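Local coordinates for protein putative NAD dependent dehydrogenase (Micromonospora echinospora, PDB 6NOR) that binds NAD and is probably an NAD-dependent oxidoreductase of gentamicin biosynthesis, of the GFO/IDH/MocA family, at residues R52-R57 with T63-R68; H168-A173 with W208-P213; T262-G267 with L271-L276. All blocks are in the same frame, centred on the assembly; numbering follows the deposited sequence.

Contact 1 (R52-R57 with T63-R68); sequences RWVVDR and TDLATR. With NAD (nicotinamide-adenine-dinucleotide), chain G.
Val54 meets the helix 59-69 with both of its methyl groups. CG1 lies anti to the backbone N (chi1 178°) and touches Leu65 CD2 at 4.0 Å. Val54 CG2 settles over the helix backbone, 4.0 Å from Ala66 CB and about as near Ala66 N. The side chains of Val54 and Leu65 cross at about a right angle. No hydrogen bond joins strand and helix here. Strand 49-55, helix 59-69 and strand 72-74 form a beta-alpha-beta unit of the Rossmann fold, and this contact joins its first two elements.

Just past the strand end, Asp56 turns its carboxylate to the adenosine ribose of NAD. Ribose O2B donates to Asp56 OD1 at 2.6 Å, and O3B donates to Asp56 OD2 at 2.7 Å. The amide of Asp58 also bonds to OD1 and that of Gly32 to OD2, which helps fix the carboxylate's rotation. An alanine in place of Asp56 would take away both acceptors and is likely to leave the ribose hydroxyls without these mates. The chemistry is thus divided: apolar contacts seat the helix, while a paired carboxylate reads the ribose diol. A 2'-phosphate at O2B would probably be repelled, consistent with the use of NAD.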
loop_
_atom_site.group_PDB
_atom_site.type_symbol
_atom_site.label_atom_id
_atom_site.label_comp_id
_atom_site.label_asym_id
_atom_site.label_seq_id
_atom_site.Cartn_x
_atom_site.Cartn_y
_atom_site.Cartn_z
ATOM N N ARG A 52 4.510 -21.034 38.895
ATOM C CA ARG A 52 5.157 -21.358 40.164
ATOM C C ARG A 52 6.669 -21.168 40.139
ATOM O O ARG A 52 7.260 -20.701 41.114
ATOM C CB ARG A 52 4.807 -22.785 40.556
ATOM C CG ARG A 52 3.312 -22.980 40.659
ATOM C CD ARG A 52 2.964 -24.356 41.184
ATOM N NE ARG A 52 3.564 -24.632 42.487
ATOM C CZ ARG A 52 3.008 -24.309 43.650
ATOM N NH1 ARG A 52 1.836 -23.693 43.674
ATOM N NH2 ARG A 52 3.630 -24.597 44.790
ATOM N N TRP A 53 7.291 -21.501 39.014
ATOM C CA TRP A 53 8.743 -21.466 38.930
ATOM C C TRP A 53 9.243 -20.828 37.643
ATOM O O TRP A 53 8.672 -21.037 36.580
ATOM C CB TRP A 53 9.311 -22.881 39.038
ATOM C CG TRP A 53 9.112 -23.566 40.357
ATOM C CD1 TRP A 53 8.068 -24.352 40.708
ATOM C CD2 TRP A 53 9.998 -23.543 41.486
ATOM N NE1 TRP A 53 8.236 -24.820 41.986
ATOM C CE2 TRP A 53 9.413 -24.332 42.488
ATOM C CE3 TRP A 53 11.222 -22.919 41.748
ATOM C CZ2 TRP A 53 10.012 -24.534 43.737
ATOM C CZ3 TRP A 53 11.826 -23.123 42.990
ATOM C CH2 TRP A 53 11.218 -23.925 43.965
ATOM N N VAL A 54 10.298 -20.036 37.781
ATOM C CA VAL A 54 11.197 -19.670 36.712
ATOM C C VAL A 54 12.511 -20.406 36.962
ATOM O O VAL A 54 13.097 -20.281 38.035
ATOM C CB VAL A 54 11.447 -18.152 36.656
ATOM C CG1 VAL A 54 12.430 -17.813 35.565
ATOM C CG2 VAL A 54 10.166 -17.418 36.411
ATOM N N VAL A 55 12.937 -21.216 35.997
ATOM C CA VAL A 55 14.227 -21.901 36.042
ATOM C C VAL A 55 15.167 -21.229 35.067
ATOM O O VAL A 55 14.804 -21.038 33.908
ATOM C CB VAL A 55 14.105 -23.392 35.677
ATOM C CG1 VAL A 55 15.474 -24.104 35.833
ATOM C CG2 VAL A 55 13.048 -24.079 36.535
ATOM N N ASP A 56 16.355 -20.846 35.525
ATOM C CA ASP A 56 17.348 -20.214 34.649
ATOM C C ASP A 56 18.733 -20.435 35.216
ATOM O O ASP A 56 18.912 -20.410 36.424
ATOM C CB ASP A 56 17.090 -18.714 34.476
ATOM C CG ASP A 56 17.676 -18.152 33.153
ATOM O OD1 ASP A 56 18.913 -18.060 33.016
ATOM O OD2 ASP A 56 16.893 -17.785 32.248
ATOM N N ARG A 57 19.713 -20.668 34.349
ATOM C CA ARG A 57 21.085 -20.825 34.815
ATOM C C ARG A 57 21.568 -19.519 35.438
ATOM O O ARG A 57 22.301 -19.542 36.414
ATOM C CB ARG A 57 22.021 -21.267 33.676
ATOM C CG ARG A 57 22.253 -20.231 32.587
ATOM C CD ARG A 57 23.466 -20.568 31.711
ATOM N NE ARG A 57 24.704 -20.584 32.485
ATOM C CZ ARG A 57 25.345 -19.499 32.903
ATOM N NH1 ARG A 57 24.877 -18.288 32.629
ATOM N NH2 ARG A 57 26.458 -19.623 33.604
ATOM N N THR A 63 15.631 -14.374 38.570
ATOM C CA THR A 63 15.010 -13.707 39.698
ATOM C C THR A 63 14.181 -12.523 39.235
ATOM O O THR A 63 13.060 -12.323 39.703
ATOM C CB THR A 63 16.062 -13.253 40.722
ATOM O OG1 THR A 63 16.508 -14.391 41.469
ATOM C CG2 THR A 63 15.487 -12.233 41.666
ATOM N N ASP A 64 14.714 -11.763 38.288
ATOM C CA ASP A 64 14.002 -10.616 37.733
ATOM C C ASP A 64 12.670 -11.021 37.106
ATOM O O ASP A 64 11.662 -10.348 37.291
ATOM C CB ASP A 64 14.873 -9.896 36.700
ATOM C CG ASP A 64 16.078 -9.187 37.332
ATOM O OD1 ASP A 64 16.306 -9.350 38.556
ATOM O OD2 ASP A 64 16.806 -8.476 36.603
ATOM N N LEU A 65 12.656 -12.131 36.378
ATOM C CA LEU A 65 11.411 -12.604 35.799
ATOM C C LEU A 65 10.444 -13.086 36.881
ATOM O O LEU A 65 9.278 -12.709 36.885
ATOM C CB LEU A 65 11.670 -13.716 34.772
ATOM C CG LEU A 65 10.445 -14.118 33.939
ATOM C CD1 LEU A 65 9.853 -12.917 33.183
ATOM C CD2 LEU A 65 10.745 -15.265 32.983
ATOM N N ALA A 66 10.932 -13.902 37.805
ATOM C CA ALA A 66 10.094 -14.437 38.879
ATOM C C ALA A 66 9.429 -13.370 39.762
ATOM O O ALA A 66 8.267 -13.506 40.117
ATOM C CB ALA A 66 10.905 -15.386 39.741
ATOM N N THR A 67 10.147 -12.317 40.136
ATOM C CA THR A 67 9.538 -11.331 41.030
ATOM C C THR A 67 8.473 -10.542 40.290
ATOM O O THR A 67 7.522 -10.053 40.874
ATOM C CB THR A 67 10.554 -10.354 41.622
ATOM O OG1 THR A 67 11.010 -9.463 40.600
ATOM C CG2 THR A 67 11.736 -11.100 42.232
ATOM N N ARG A 68 8.637 -10.438 38.987
ATOM C CA ARG A 68 7.690 -9.736 38.149
ATOM C C ARG A 68 6.334 -10.447 38.149
ATOM O O ARG A 68 5.289 -9.811 38.044
ATOM C CB ARG A 68 8.269 -9.625 36.740
ATOM C CG ARG A 68 7.573 -8.693 35.794
ATOM C CD ARG A 68 8.242 -8.831 34.430
ATOM N NE ARG A 68 7.522 -8.158 33.355
ATOM C CZ ARG A 68 7.760 -8.367 32.064
ATOM N NH1 ARG A 68 7.067 -7.708 31.141
ATOM N NH2 ARG A 68 8.697 -9.237 31.701
HETATM P PA NAD G . 17.544 -15.766 25.259
HETATM O O1A NAD G . 19.078 -15.793 25.060
HETATM O O2A NAD G . 16.976 -14.399 25.321
HETATM O O5B NAD G . 17.187 -16.512 26.592
HETATM C C5B NAD G . 17.740 -17.795 26.824
HETATM C C4B NAD G . 17.605 -18.039 28.351
HETATM O O4B NAD G . 17.815 -19.290 28.645
HETATM C C3B NAD G . 18.682 -17.257 29.069
HETATM O O3B NAD G . 18.100 -16.592 30.108
HETATM C C2B NAD G . 19.664 -18.344 29.585
HETATM O O2B NAD G . 20.279 -17.866 30.836
HETATM C C1B NAD G . 18.877 -19.312 29.830
HETATM N N9A NAD G . 19.515 -20.614 29.766
HETATM C C8A NAD G . 20.530 -21.048 28.993
HETATM N N7A NAD G . 20.730 -22.360 29.272
HETATM C C5A NAD G . 19.851 -22.726 30.207
HETATM C C6A NAD G . 19.631 -23.910 30.846
HETATM N N6A NAD G . 20.306 -25.096 30.661
HETATM N N1A NAD G . 18.663 -24.013 31.745
HETATM C C2A NAD G . 17.901 -22.936 32.055
HETATM N N3A NAD G . 18.127 -21.756 31.427
HETATM C C4A NAD G . 19.090 -21.651 30.505
HETATM O O3 NAD G . 16.922 -16.569 24.085
HETATM P PN NAD G . 15.421 -16.525 23.553
HETATM O O1N NAD G . 14.391 -16.373 24.624
HETATM O O2N NAD G . 15.285 -15.432 22.507
HETATM O O5D NAD G . 15.190 -17.918 22.854
HETATM C C5D NAD G . 14.912 -19.077 23.617
HETATM C C4D NAD G . 14.143 -20.086 22.740
HETATM O O4D NAD G . 13.044 -19.586 22.252
HETATM C C3D NAD G . 14.996 -20.480 21.497
HETATM O O3D NAD G . 14.844 -21.764 21.273
HETATM C C2D NAD G . 14.424 -19.603 20.362
HETATM O O2D NAD G . 14.673 -20.265 19.050
HETATM C C1D NAD G . 13.154 -19.531 20.646
HETATM N N1N NAD G . 12.549 -18.325 20.164
HETATM C C2N NAD G . 11.274 -18.398 19.613
HETATM C C3N NAD G . 10.634 -17.256 19.126
HETATM C C7N NAD G . 9.235 -17.428 18.513
HETATM O O7N NAD G . 8.691 -16.514 18.011
HETATM N N7N NAD G . 8.619 -18.710 18.530
HETATM C C4N NAD G . 11.246 -16.024 19.165
HETATM C C5N NAD G . 12.522 -15.941 19.725
HETATM C C6N NAD G . 13.173 -17.102 20.222
#

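Contact 2 (H168-A173 with W208-P213); sequences HSVRVA and WMLGKP
Val170 holds CG1 between its backbone N and carbonyl carbon (chi1 61°), and this turns the methyl to Leu210. Leu210 has CG anti to its carbonyl carbon (chi1 -75°), and its chain runs on extended through chi2 to CD1. The two side chains cross obliquely, with the Val170 methyl against the CG-CD1 bond of Leu210. Val170 CG1 is 4.0 Å from Leu210 CD1. The second methyl of Val170, CG2, faces Met209 CB at 4.3 Å. The CB of Met209 points toward the strand, but the thioether runs off from it, which leaves CB to make the approach. The contact is wholly apolar and small.

The helix 199-209 ends here in a Schellman motif. Gly211 has a positive phi of 92°, and Gly211 N bonds to Trp208 O at 3.0 Å. A CB at these backbone angles would collide with the Leu210 carbonyl O, which explains the glycine.

At the start of the strand, His168 and Ser169 both face Ile266 in a classic beta bulge. His168 NE2 bonds to Ala254 O of the second subunit. Val170 also packs on Val265 and Phe241, and Leu210 shares Phe241 of strand 234-241. Met209 touches Val263 of strand 260-267. The end of helix 199-209 thus lies against the mixed sheet of the C-terminal domain, with Val172 packing on the same helix further back.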
loop_
_atom_site.group_PDB
_atom_site.type_symbol
_atom_site.label_atom_id
_atom_site.label_comp_id
_atom_site.label_asym_id
_atom_site.label_seq_id
_atom_site.Cartn_x
_atom_site.Cartn_y
_atom_site.Cartn_z
ATOM N N HIS A 168 -0.340 -23.844 -7.190
ATOM C CA HIS A 168 0.967 -24.248 -7.716
ATOM C C HIS A 168 2.153 -23.586 -7.011
ATOM O O HIS A 168 3.287 -24.010 -7.173
ATOM C CB HIS A 168 1.057 -23.962 -9.228
ATOM C CG HIS A 168 0.699 -22.557 -9.617
ATOM N ND1 HIS A 168 1.586 -21.505 -9.529
ATOM C CD2 HIS A 168 -0.454 -22.035 -10.097
ATOM C CE1 HIS A 168 0.993 -20.396 -9.931
ATOM N NE2 HIS A 168 -0.246 -20.689 -10.277
ATOM N N SER A 169 1.895 -22.536 -6.248
ATOM C CA SER A 169 2.971 -21.752 -5.651
ATOM C C SER A 169 2.622 -21.323 -4.259
ATOM O O SER A 169 1.510 -20.870 -4.006
ATOM C CB SER A 169 3.279 -20.503 -6.477
ATOM O OG SER A 169 4.241 -20.764 -7.471
ATOM N N VAL A 170 3.575 -21.462 -3.352
ATOM C CA VAL A 170 3.446 -20.845 -2.062
ATOM C C VAL A 170 4.799 -20.235 -1.741
ATOM O O VAL A 170 5.834 -20.772 -2.128
ATOM C CB VAL A 170 2.989 -21.830 -0.985
ATOM C CG1 VAL A 170 3.989 -22.971 -0.814
ATOM C CG2 VAL A 170 2.783 -21.102 0.334
ATOM N N ARG A 171 4.783 -19.081 -1.091
ATOM C CA ARG A 171 6.003 -18.397 -0.757
ATOM C C ARG A 171 5.898 -17.763 0.624
ATOM O O ARG A 171 4.940 -17.094 0.921
ATOM C CB ARG A 171 6.326 -17.333 -1.798
ATOM C CG ARG A 171 7.423 -16.388 -1.366
ATOM C CD ARG A 171 8.204 -15.803 -2.543
ATOM N NE ARG A 171 9.482 -15.237 -2.097
ATOM C CZ ARG A 171 9.611 -14.007 -1.620
ATOM N NH1 ARG A 171 8.545 -13.212 -1.527
ATOM N NH2 ARG A 171 10.795 -13.572 -1.241
ATOM N N VAL A 172 6.897 -18.005 1.456
ATOM C CA VAL A 172 7.004 -17.353 2.737
ATOM C C VAL A 172 8.341 -16.654 2.844
ATOM O O VAL A 172 9.374 -17.268 2.676
ATOM C CB VAL A 172 6.883 -18.326 3.910
ATOM C CG1 VAL A 172 6.927 -17.550 5.190
ATOM C CG2 VAL A 172 5.601 -19.125 3.816
ATOM N N ALA A 173 8.303 -15.357 3.112
ATOM C CA ALA A 173 9.502 -14.578 3.300
ATOM C C ALA A 173 9.598 -14.116 4.733
ATOM O O ALA A 173 8.636 -13.605 5.294
ATOM C CB ALA A 173 9.519 -13.383 2.339
ATOM N N TRP A 208 1.484 -25.682 5.908
ATOM C CA TRP A 208 0.173 -25.432 6.464
ATOM C C TRP A 208 -0.721 -24.724 5.481
ATOM O O TRP A 208 -1.861 -25.120 5.288
ATOM C CB TRP A 208 0.324 -24.616 7.732
ATOM C CG TRP A 208 -0.938 -24.145 8.364
ATOM C CD1 TRP A 208 -1.979 -24.917 8.822
ATOM C CD2 TRP A 208 -1.272 -22.791 8.680
ATOM N NE1 TRP A 208 -2.939 -24.115 9.384
ATOM C CE2 TRP A 208 -2.526 -22.808 9.314
ATOM C CE3 TRP A 208 -0.631 -21.564 8.480
ATOM C CZ2 TRP A 208 -3.153 -21.646 9.749
ATOM C CZ3 TRP A 208 -1.257 -20.406 8.916
ATOM C CH2 TRP A 208 -2.504 -20.456 9.536
ATOM N N MET A 209 -0.197 -23.692 4.836
ATOM C CA MET A 209 -1.003 -22.955 3.866
ATOM C C MET A 209 -1.482 -23.886 2.760
ATOM O O MET A 209 -2.544 -23.678 2.211
ATOM C CB MET A 209 -0.223 -21.779 3.284
ATOM C CG MET A 209 -0.077 -20.618 4.261
ATOM S SD MET A 209 -1.647 -19.843 4.738
ATOM C CE MET A 209 -1.042 -18.688 5.939
ATOM N N LEU A 210 -0.726 -24.945 2.476
ATOM C CA LEU A 210 -1.118 -25.866 1.409
ATOM C C LEU A 210 -1.998 -27.030 1.847
ATOM O O LEU A 210 -2.417 -27.828 1.014
ATOM C CB LEU A 210 0.113 -26.435 0.715
ATOM C CG LEU A 210 0.862 -25.515 -0.236
ATOM C CD1 LEU A 210 1.779 -26.334 -1.107
ATOM C CD2 LEU A 210 -0.094 -24.718 -1.065
ATOM N N GLY A 211 -2.262 -27.140 3.142
ATOM C CA GLY A 211 -3.056 -28.241 3.661
ATOM C C GLY A 211 -2.189 -29.412 4.073
ATOM O O GLY A 211 -2.595 -30.561 3.964
ATOM N N LYS A 212 -0.989 -29.093 4.549
ATOM C CA LYS A 212 0.012 -30.061 5.000
ATOM C C LYS A 212 0.177 -31.303 4.118
ATOM O O LYS A 212 -0.013 -32.419 4.587
ATOM C CB LYS A 212 -0.309 -30.497 6.427
ATOM C CG LYS A 212 -0.273 -29.368 7.416
ATOM C CD LYS A 212 -0.798 -29.798 8.765
ATOM C CE LYS A 212 -0.609 -28.683 9.774
ATOM N NZ LYS A 212 -1.043 -29.064 11.141
ATOM N N PRO A 213 0.531 -31.111 2.840
ATOM C CA PRO A 213 0.859 -32.256 1.993
ATOM C C PRO A 213 2.299 -32.720 2.184
ATOM O O PRO A 213 3.111 -31.973 2.736
ATOM C CB PRO A 213 0.652 -31.705 0.579
ATOM C CG PRO A 213 0.983 -30.276 0.694
ATOM C CD PRO A 213 0.477 -29.859 2.049
#

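Contact 3 (T262-G267 with L271-L276); sequences TVEVIG and LVTADL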
loop_
_atom_site.group_PDB
_atom_site.type_symbol
_atom_site.label_atom_id
_atom_site.label_comp_id
_atom_site.label_asym_id
_atom_site.label_seq_id
_atom_site.Cartn_x
_atom_site.Cartn_y
_atom_site.Cartn_z
ATOM N N THR A 262 5.793 -12.406 5.378
ATOM C CA THR A 262 4.704 -12.500 4.411
ATOM C C THR A 262 4.458 -13.929 3.890
ATOM O O THR A 262 5.356 -14.769 3.810
ATOM C CB THR A 262 4.950 -11.592 3.183
ATOM O OG1 THR A 262 6.081 -12.078 2.463
ATOM C CG2 THR A 262 5.204 -10.115 3.579
ATOM N N VAL A 263 3.211 -14.169 3.517
ATOM C CA VAL A 263 2.773 -15.437 2.992
ATOM C C VAL A 263 2.015 -15.204 1.700
ATOM O O VAL A 263 1.173 -14.322 1.623
ATOM C CB VAL A 263 1.864 -16.183 3.976
ATOM C CG1 VAL A 263 1.432 -17.496 3.370
ATOM C CG2 VAL A 263 2.582 -16.431 5.297
ATOM N N GLU A 264 2.319 -16.003 0.691
ATOM C CA GLU A 264 1.695 -15.886 -0.614
ATOM C C GLU A 264 1.342 -17.270 -1.133
ATOM O O GLU A 264 2.172 -18.163 -1.152
ATOM C CB GLU A 264 2.645 -15.168 -1.561
ATOM C CG GLU A 264 2.137 -14.845 -2.936
ATOM C CD GLU A 264 3.242 -14.201 -3.792
ATOM O OE1 GLU A 264 2.925 -13.359 -4.661
ATOM O OE2 GLU A 264 4.436 -14.531 -3.584
ATOM N N VAL A 265 0.092 -17.450 -1.513
ATOM C CA VAL A 265 -0.355 -18.674 -2.151
ATOM C C VAL A 265 -0.985 -18.354 -3.495
ATOM O O VAL A 265 -1.867 -17.502 -3.580
ATOM C CB VAL A 265 -1.368 -19.418 -1.276
ATOM C CG1 VAL A 265 -1.885 -20.663 -1.995
ATOM C CG2 VAL A 265 -0.750 -19.792 0.066
ATOM N N ILE A 266 -0.530 -19.023 -4.547
ATOM C CA ILE A 266 -1.029 -18.768 -5.900
ATOM C C ILE A 266 -1.594 -20.014 -6.600
ATOM O O ILE A 266 -0.904 -21.017 -6.767
ATOM C CB ILE A 266 0.076 -18.176 -6.773
ATOM C CG1 ILE A 266 0.783 -17.046 -6.028
ATOM C CG2 ILE A 266 -0.473 -17.657 -8.127
ATOM C CD1 ILE A 266 1.902 -16.418 -6.834
ATOM N N GLY A 267 -2.852 -19.930 -7.013
ATOM C CA GLY A 267 -3.478 -20.973 -7.794
ATOM C C GLY A 267 -3.793 -20.534 -9.218
ATOM O O GLY A 267 -3.413 -19.440 -9.634
ATOM N N LEU A 271 -5.523 -16.101 -5.837
ATOM C CA LEU A 271 -4.364 -16.024 -4.962
ATOM C C LEU A 271 -4.719 -15.415 -3.619
ATOM O O LEU A 271 -5.716 -14.718 -3.491
ATOM C CB LEU A 271 -3.238 -15.221 -5.622
ATOM C CG LEU A 271 -3.460 -13.736 -5.924
ATOM C CD1 LEU A 271 -3.132 -12.855 -4.727
ATOM C CD2 LEU A 271 -2.658 -13.314 -7.154
ATOM N N VAL A 272 -3.898 -15.697 -2.610
ATOM C CA VAL A 272 -4.074 -15.117 -1.295
ATOM C C VAL A 272 -2.721 -14.665 -0.750
ATOM O O VAL A 272 -1.755 -15.390 -0.861
ATOM C CB VAL A 272 -4.723 -16.110 -0.312
ATOM C CG1 VAL A 272 -4.943 -15.454 1.040
ATOM C CG2 VAL A 272 -6.032 -16.613 -0.839
ATOM N N THR A 273 -2.647 -13.457 -0.196
ATOM C CA THR A 273 -1.423 -12.983 0.443
ATOM C C THR A 273 -1.744 -12.361 1.771
ATOM O O THR A 273 -2.868 -11.927 1.998
ATOM C CB THR A 273 -0.630 -11.929 -0.396
ATOM O OG1 THR A 273 -1.340 -10.689 -0.426
ATOM C CG2 THR A 273 -0.341 -12.419 -1.828
ATOM N N ALA A 274 -0.752 -12.323 2.650
ATOM C CA ALA A 274 -0.927 -11.739 3.965
ATOM C C ALA A 274 0.414 -11.236 4.454
ATOM O O ALA A 274 1.442 -11.845 4.218
ATOM C CB ALA A 274 -1.528 -12.741 4.941
ATOM N N ASP A 275 0.379 -10.102 5.128
ATOM C CA ASP A 275 1.566 -9.410 5.569
ATOM C C ASP A 275 1.415 -9.071 7.042
ATOM O O ASP A 275 0.547 -8.283 7.419
ATOM C CB ASP A 275 1.757 -8.149 4.718
ATOM C CG ASP A 275 3.076 -7.469 4.947
ATOM O OD1 ASP A 275 3.588 -7.496 6.086
ATOM O OD2 ASP A 275 3.593 -6.873 3.977
ATOM N N LEU A 276 2.257 -9.656 7.876
ATOM C CA LEU A 276 2.125 -9.479 9.319
ATOM C C LEU A 276 2.555 -8.094 9.794
ATOM O O LEU A 276 1.739 -7.333 10.305
ATOM C CB LEU A 276 2.927 -10.542 10.058
ATOM C CG LEU A 276 2.748 -10.581 11.570
ATOM C CD1 LEU A 276 1.289 -10.786 11.919
ATOM C CD2 LEU A 276 3.607 -11.664 12.207
#
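The methyl CG2 of Thr262 sits over the face of the Asp275 carboxylate, 3.6 Å from Asp275 OD2. The two side chains point the same way. Asp275 OD1 takes a hydrogen bond from Gln278 N. On the same face of the sheet, Glu264 and Thr273 lie side by side, and Glu264 CG meets Thr273 CG2 at 3.6 Å. Glu264 has its CG anti to the backbone N (chi1 -175°) and runs on extended, which carries the carboxylate past the threonine methyl. Its OE1 forms a salt bridge with Arg175 of the second subunit. Ile266 and Leu271 complete this face, and Ile266 CG1 is 4.4 Å from Leu271 CB. Val263, Val265, Val272 and Ala274 fill the other face. There Val265 packs on Met209, and Val272 and Ala274 pack on helix 149-157.

The strands form an antiparallel beta hairpin, their axes 4.7 Å apart. Val263 and Ala274 make one hydrogen-bonded pair, and Val265 and Val272 the next. The bond from Val265 N to Val272 O is 2.8 Å long and nearly straight at 173°. Between these pairs, Thr273 CA gives a CA-H...O contact to Val263 O at 3.2 Å.

Residues Leu271 to Ala274 also pair, antiparallel, with a strand of the third subunit, so the sheet runs on across that interface. Backbone bonding thus sets the hairpin register, apolar residues face the helices, and the polar face includes a charge paired across a subunit interface.

From the N terminus, contact 1 comes first. It closes a short loop between strand 49-55 and helix 59-69 in the NAD-binding Rossmann domain. Contact 2 follows and closes a longer loop, from strand 167-175 to the end of helix 199-209. Contact 3 closes last, as a tight hairpin turn. The three are in series, so none nests or crosses. Contact 1 stands apart, with its centre about 39 Å from those of the others and across the centre of the chain. Contacts 2 and 3 have centres about 9 Å apart and share one mixed sheet. Strands 167-175 and 260-267 are neighbours there, and a probable hydrogen bond joins Arg171 N to Glu264 O at 2.8 Å.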